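Local structure of endoglucanase (Uncultured bacterium, 3X17) at residues 246-251 with 266-271; 270-275 with 316-321. The protein probably hydrolyses internal beta-1,4-glucosidic bonds in cellulose, as a family 9 endoglucanase with an N-terminal Ig-like domain and an (alpha/alpha)6 barrel. One frame throughout, in Å; residues are numbered along the deposited sequence.

Contact 1: 246-251 with 266-271; sequences KLAGLR and YVYRIT
Lys246 and Tyr268 meet at one end of an antiparallel strand pair, 243-249 against 265-271, in a small mixed sheet of the family 9 domain. Leu247 and Val267 form the non-hydrogen-bonded pair. Ala248 and Tyr266 form the hydrogen-bonded pair next to it. Tyr266 N donates to Ala248 O at 2.8 Å, and Ala248 N to Tyr266 O at 3.0 Å. Past the paired residues, Tyr268 N still bonds to Lys246 O at 2.9 Å.

The side chain of Tyr268 can be followed outward from its backbone. CB rests against Lys246 O and CG. With ring carbon CG anti to the carbonyl carbon (chi1 -71°), the ring lies back along strand 243-249. Its CG and CD2 sit under Lys246 CE, which is 4.0 Å from the ring centroid in a CH-pi contact. CD1 meets Lys246 O at the ring edge, and CE1 meets Ala248 O there too. The extended lysine chain carries NZ over the same face, a cation-pi contact at 4.7 Å from the centroid. NZ is also hydrogen-bonded to Ser328 OG and to the carbonyls of Asp324 and Gly329. With an alanine at Tyr268, the lysine chain would probably lose its aromatic floor and Gly249 its water-mediated link to the ring hydroxyl.

On the face with Leu247 and Val267, Leu247 CD1 touches Val267 CG2 at 3.7 Å. Leu250 CG packs obliquely on Tyr266 CE2. At the tip of Tyr268, one water bridges OH and Gly249 O, 2.8 Å from each.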
loop_
_atom_site.group_PDB
_atom_site.type_symbol
_atom_site.label_atom_id
_atom_site.label_comp_id
_atom_site.label_asym_id
_atom_site.label_seq_id
_atom_site.Cartn_x
_atom_site.Cartn_y
_atom_site.Cartn_z
ATOM N N LYS A 246 -16.595 -10.268 -4.828
ATOM C CA LYS A 246 -15.350 -10.748 -5.363
ATOM C C LYS A 246 -15.663 -11.760 -6.460
ATOM O O LYS A 246 -16.832 -12.143 -6.665
ATOM C CB LYS A 246 -14.519 -11.412 -4.258
ATOM C CG LYS A 246 -15.155 -12.711 -3.710
ATOM C CD LYS A 246 -14.231 -13.468 -2.787
ATOM C CE LYS A 246 -15.000 -14.596 -2.075
ATOM N NZ LYS A 246 -14.077 -15.535 -1.346
ATOM N N LEU A 247 -14.625 -12.105 -7.212
ATOM C CA LEU A 247 -14.752 -12.958 -8.362
ATOM C C LEU A 247 -13.582 -13.906 -8.363
ATOM O O LEU A 247 -12.429 -13.480 -8.408
ATOM C CB LEU A 247 -14.749 -12.123 -9.636
ATOM C CG LEU A 247 -15.290 -12.830 -10.866
ATOM C CD1 LEU A 247 -15.749 -11.763 -11.878
ATOM C CD2 LEU A 247 -14.240 -13.787 -11.462
ATOM N N ALA A 248 -13.853 -15.198 -8.306
ATOM C CA ALA A 248 -12.747 -16.151 -8.204
ATOM C C ALA A 248 -13.208 -17.551 -8.576
ATOM O O ALA A 248 -14.401 -17.781 -8.719
ATOM C CB ALA A 248 -12.137 -16.138 -6.791
ATOM N N GLY A 249 -12.250 -18.454 -8.764
ATOM C CA GLY A 249 -12.539 -19.874 -9.000
ATOM C C GLY A 249 -12.957 -20.524 -7.701
ATOM O O GLY A 249 -12.773 -19.937 -6.623
ATOM N N LEU A 250 -13.540 -21.724 -7.794
ATOM C CA LEU A 250 -13.822 -22.546 -6.610
ATOM C C LEU A 250 -12.537 -23.096 -5.991
ATOM O O LEU A 250 -12.505 -23.434 -4.817
ATOM C CB LEU A 250 -14.786 -23.697 -6.964
ATOM C CG LEU A 250 -16.160 -23.266 -7.505
ATOM C CD1 LEU A 250 -16.983 -24.465 -7.978
ATOM C CD2 LEU A 250 -16.935 -22.470 -6.453
ATOM N N ARG A 251 -11.480 -23.155 -6.788
ATOM C CA ARG A 251 -10.201 -23.716 -6.349
ATOM C C ARG A 251 -9.031 -22.739 -6.541
ATOM O O ARG A 251 -9.025 -21.924 -7.469
ATOM C CB ARG A 251 -9.914 -25.030 -7.097
ATOM C CG ARG A 251 -10.920 -26.165 -6.750
ATOM C CD ARG A 251 -10.770 -27.393 -7.658
ATOM N NE ARG A 251 -10.890 -27.062 -9.084
ATOM C CZ ARG A 251 -12.043 -26.947 -9.750
ATOM N NH1 ARG A 251 -13.211 -27.106 -9.124
ATOM N NH2 ARG A 251 -12.026 -26.650 -11.048
ATOM N N TYR A 266 -16.474 -17.412 -10.607
ATOM C CA TYR A 266 -17.788 -17.077 -10.068
ATOM C C TYR A 266 -17.798 -15.705 -9.429
ATOM O O TYR A 266 -16.794 -15.248 -8.880
ATOM C CB TYR A 266 -18.241 -18.096 -9.021
ATOM C CG TYR A 266 -18.524 -19.455 -9.609
ATOM C CD1 TYR A 266 -19.739 -19.730 -10.237
ATOM C CD2 TYR A 266 -17.545 -20.437 -9.605
ATOM C CE1 TYR A 266 -19.980 -20.982 -10.811
ATOM C CE2 TYR A 266 -17.761 -21.672 -10.199
ATOM C CZ TYR A 266 -18.981 -21.946 -10.783
ATOM O OH TYR A 266 -19.158 -23.179 -11.364
ATOM N N VAL A 267 -18.949 -15.056 -9.521
ATOM C CA VAL A 267 -19.151 -13.737 -8.945
ATOM C C VAL A 267 -19.913 -13.953 -7.654
ATOM O O VAL A 267 -21.012 -14.499 -7.662
ATOM C CB VAL A 267 -19.984 -12.867 -9.906
ATOM C CG1 VAL A 267 -20.353 -11.527 -9.272
ATOM C CG2 VAL A 267 -19.223 -12.699 -11.214
ATOM N N TYR A 268 -19.255 -13.661 -6.542
ATOM C CA TYR A 268 -19.808 -13.937 -5.220
ATOM C C TYR A 268 -20.786 -12.839 -4.800
ATOM O O TYR A 268 -20.851 -11.784 -5.435
ATOM C CB TYR A 268 -18.667 -14.092 -4.221
ATOM C CG TYR A 268 -17.884 -15.383 -4.417
ATOM C CD1 TYR A 268 -17.034 -15.538 -5.504
ATOM C CD2 TYR A 268 -18.144 -16.500 -3.627
ATOM C CE1 TYR A 268 -16.357 -16.705 -5.714
ATOM C CE2 TYR A 268 -17.464 -17.684 -3.832
ATOM C CZ TYR A 268 -16.575 -17.774 -4.874
ATOM O OH TYR A 268 -15.930 -18.950 -5.124
ATOM N N ARG A 269 -21.520 -13.082 -3.717
ATOM C CA ARG A 269 -22.719 -12.328 -3.408
ATOM C C ARG A 269 -22.376 -10.907 -2.964
ATOM O O ARG A 269 -21.269 -10.649 -2.489
ATOM C CB ARG A 269 -23.477 -13.025 -2.283
ATOM C CG ARG A 269 -22.760 -12.908 -0.927
ATOM C CD ARG A 269 -23.473 -13.680 0.156
ATOM N NE ARG A 269 -23.569 -15.090 -0.179
ATOM C CZ ARG A 269 -24.530 -15.896 0.261
ATOM N NH1 ARG A 269 -25.460 -15.444 1.106
ATOM N NH2 ARG A 269 -24.537 -17.169 -0.118
ATOM N N ILE A 270 -23.331 -9.991 -3.124
ATOM C CA ILE A 270 -23.109 -8.608 -2.741
ATOM C C ILE A 270 -22.855 -8.455 -1.237
ATOM O O ILE A 270 -23.287 -9.277 -0.419
ATOM C CB ILE A 270 -24.260 -7.693 -3.145
ATOM C CG1 ILE A 270 -25.556 -8.102 -2.439
ATOM C CG2 ILE A 270 -24.446 -7.685 -4.669
ATOM C CD1 ILE A 270 -26.039 -7.133 -1.344
ATOM N N THR A 271 -22.333 -7.279 -0.892
ATOM C CA THR A 271 -22.049 -6.900 0.466
ATOM C C THR A 271 -22.271 -5.382 0.517
ATOM O O THR A 271 -22.049 -4.688 -0.485
ATOM C CB THR A 271 -20.582 -7.226 0.712
ATOM O OG1 THR A 271 -20.450 -8.426 1.489
ATOM C CG2 THR A 271 -19.849 -6.095 1.269
HETATM O O HOH W 1 -13.342 -19.013 -4.087
#

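Contact 2: 270-275 with 316-321; sequences ITTQDT and PILDYP
The start of helix 272-288, a helix of the family 9 catalytic domain, is held here by the loop that follows helix 294-312. Thr272 and Ile317 clasp each other with two hydrogen bonds. Thr272 N donates to Ile317 O at 3.0 Å. In return, Ile317 N donates to Thr272 OG1 at 2.9 Å and nearly straight. OG1 lies between the backbone N and the carbonyl carbon (chi1 49°), which turns the hydroxyl to the loop and leaves CG2 against Ile317 CB. The same hydroxyl is hydrogen-bonded to Asp336 OD2. It is thus gripped by both the loop backbone and a carboxylate.

At the next residue, Gln273 NE2 donates to Tyr320 OH at 3.0 Å. The acceptor lies in the amide plane, and the amide and ring planes are 42° apart. The glutamine chain bends at chi2, and its CG packs on Leu318 CD2 at 3.6 Å. Its amide is fixed at both ends: OE1 accepts from Lys277 NZ, and NE2 also bonds to Thr185 OG1. Tyr320 OH is hydrogen-bonded in turn to the backbone oxygen of Asp333, a calcium ligand. The tyrosine therefore ties the helix start to a metal-binding loop.

Ile270, two residues ahead of the helix, adds an apolar touch. Its CD1 meets Ile317 CD1 at 3.8 Å. A water bridges the backbones beside it, donating to Ile270 O and accepting from Asp319 N.

Thr271 stands at the N-cap position, but its side chain makes no capping bond, and its buried OG1 has no partner in the model. Its carbonyl O is gripped twice, by Thr275 N and Thr275 OG1, from opposite faces of its plane.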
loop_
_atom_site.group_PDB
_atom_site.type_symbol
_atom_site.label_atom_id
_atom_site.label_comp_id
_atom_site.label_asym_id
_atom_site.label_seq_id
_atom_site.Cartn_x
_atom_site.Cartn_y
_atom_site.Cartn_z
ATOM N N ILE A 270 -23.331 -9.991 -3.124
ATOM C CA ILE A 270 -23.109 -8.608 -2.741
ATOM C C ILE A 270 -22.855 -8.455 -1.237
ATOM O O ILE A 270 -23.287 -9.277 -0.419
ATOM C CB ILE A 270 -24.260 -7.693 -3.145
ATOM C CG1 ILE A 270 -25.556 -8.102 -2.439
ATOM C CG2 ILE A 270 -24.446 -7.685 -4.669
ATOM C CD1 ILE A 270 -26.039 -7.133 -1.344
ATOM N N THR A 271 -22.333 -7.279 -0.892
ATOM C CA THR A 271 -22.049 -6.900 0.466
ATOM C C THR A 271 -22.271 -5.382 0.517
ATOM O O THR A 271 -22.049 -4.688 -0.485
ATOM C CB THR A 271 -20.582 -7.226 0.712
ATOM O OG1 THR A 271 -20.450 -8.426 1.489
ATOM C CG2 THR A 271 -19.849 -6.095 1.269
ATOM N N THR A 272 -22.789 -4.878 1.638
ATOM C CA THR A 272 -22.956 -3.436 1.817
ATOM C C THR A 272 -21.637 -2.689 2.011
ATOM O O THR A 272 -21.508 -1.589 1.509
ATOM C CB THR A 272 -23.924 -3.095 2.973
ATOM O OG1 THR A 272 -23.555 -3.851 4.136
ATOM C CG2 THR A 272 -25.348 -3.459 2.579
ATOM N N GLN A 273 -20.657 -3.271 2.717
ATOM C CA GLN A 273 -19.318 -2.642 2.779
ATOM C C GLN A 273 -18.681 -2.439 1.404
ATOM O O GLN A 273 -18.091 -1.399 1.136
ATOM C CB GLN A 273 -18.351 -3.358 3.754
ATOM C CG GLN A 273 -18.036 -4.816 3.429
ATOM C CD GLN A 273 -16.723 -4.997 2.672
ATOM O OE1 GLN A 273 -16.085 -4.017 2.252
ATOM N NE2 GLN A 273 -16.332 -6.257 2.452
ATOM N N ASP A 274 -18.791 -3.441 0.538
ATOM C CA ASP A 274 -18.279 -3.319 -0.814
ATOM C C ASP A 274 -19.054 -2.248 -1.562
ATOM O O ASP A 274 -18.472 -1.491 -2.349
ATOM C CB ASP A 274 -18.333 -4.656 -1.577
ATOM C CG ASP A 274 -17.290 -5.661 -1.084
ATOM O OD1 ASP A 274 -16.091 -5.304 -1.050
ATOM O OD2 ASP A 274 -17.669 -6.827 -0.775
ATOM N N THR A 275 -20.372 -2.224 -1.374
ATOM C CA THR A 275 -21.202 -1.269 -2.075
ATOM C C THR A 275 -20.782 0.178 -1.685
ATOM O O THR A 275 -20.578 1.056 -2.544
ATOM C CB THR A 275 -22.699 -1.546 -1.765
ATOM O OG1 THR A 275 -23.049 -2.871 -2.206
ATOM C CG2 THR A 275 -23.591 -0.544 -2.445
ATOM N N PRO A 316 -27.231 -3.678 7.146
ATOM C CA PRO A 316 -25.971 -4.352 6.901
ATOM C C PRO A 316 -26.200 -5.661 6.153
ATOM O O PRO A 316 -27.049 -6.446 6.544
ATOM C CB PRO A 316 -25.469 -4.629 8.312
ATOM C CG PRO A 316 -25.991 -3.424 9.097
ATOM C CD PRO A 316 -27.368 -3.235 8.545
ATOM N N ILE A 317 -25.452 -5.886 5.080
ATOM C CA ILE A 317 -25.392 -7.201 4.474
ATOM C C ILE A 317 -23.942 -7.631 4.415
ATOM O O ILE A 317 -23.186 -7.221 3.531
ATOM C CB ILE A 317 -26.008 -7.192 3.045
ATOM C CG1 ILE A 317 -27.464 -6.730 3.120
ATOM C CG2 ILE A 317 -25.904 -8.599 2.392
ATOM C CD1 ILE A 317 -28.141 -6.547 1.770
ATOM N N LEU A 318 -23.555 -8.477 5.355
ATOM C CA LEU A 318 -22.172 -8.782 5.528
ATOM C C LEU A 318 -22.004 -10.277 5.740
ATOM O O LEU A 318 -21.444 -10.713 6.742
ATOM C CB LEU A 318 -21.612 -7.978 6.711
ATOM C CG LEU A 318 -21.701 -6.447 6.484
ATOM C CD1 LEU A 318 -21.451 -5.638 7.741
ATOM C CD2 LEU A 318 -20.744 -6.001 5.399
ATOM N N ASP A 319 -22.482 -11.066 4.786
ATOM C CA ASP A 319 -22.396 -12.528 4.895
ATOM C C ASP A 319 -21.220 -13.071 4.120
ATOM O O ASP A 319 -21.110 -12.850 2.901
ATOM C CB ASP A 319 -23.674 -13.171 4.354
ATOM C CG ASP A 319 -24.900 -12.718 5.095
ATOM O OD1 ASP A 319 -24.851 -12.661 6.347
ATOM O OD2 ASP A 319 -25.918 -12.455 4.426
ATOM N N TYR A 320 -20.416 -13.870 4.793
ATOM C CA TYR A 320 -19.213 -14.430 4.208
ATOM C C TYR A 320 -19.175 -15.948 4.433
ATOM O O TYR A 320 -18.374 -16.443 5.220
ATOM C CB TYR A 320 -17.954 -13.756 4.785
ATOM C CG TYR A 320 -17.927 -12.233 4.616
ATOM C CD1 TYR A 320 -17.582 -11.651 3.404
ATOM C CD2 TYR A 320 -18.264 -11.392 5.669
ATOM C CE1 TYR A 320 -17.562 -10.262 3.252
ATOM C CE2 TYR A 320 -18.289 -10.013 5.521
ATOM C CZ TYR A 320 -17.883 -9.450 4.332
ATOM O OH TYR A 320 -17.888 -8.078 4.198
ATOM N N PRO A 321 -20.019 -16.696 3.705
ATOM C CA PRO A 321 -20.088 -18.130 3.986
ATOM C C PRO A 321 -18.706 -18.760 3.840
ATOM O O PRO A 321 -17.984 -18.471 2.882
ATOM C CB PRO A 321 -21.020 -18.676 2.894
ATOM C CG PRO A 321 -21.617 -17.500 2.217
ATOM C CD PRO A 321 -20.737 -16.315 2.478
HETATM O O HOH W 2 -23.114 -10.855 2.004
#

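In the fold
Contacts 1 and 2 follow one another along the chain and share Ile270 and Thr271. Contact 1 lies where strand 265-271 pairs with strand 243-249. Contact 2 lies where that strand gives way to helix 272-288. Their centres are 12 Å apart. They also touch directly, with Arg269 CD 3.7 Å from Asp319 O. Each lies near a different metal: the side chain of Leu247 is about 8 Å from the zinc ion, and that of Gln273 about 5 Å from a calcium ion. Strand 243-249 also serves both, since its His245 packs edge-to-face with Tyr320 and bonds to Asp274 OD2.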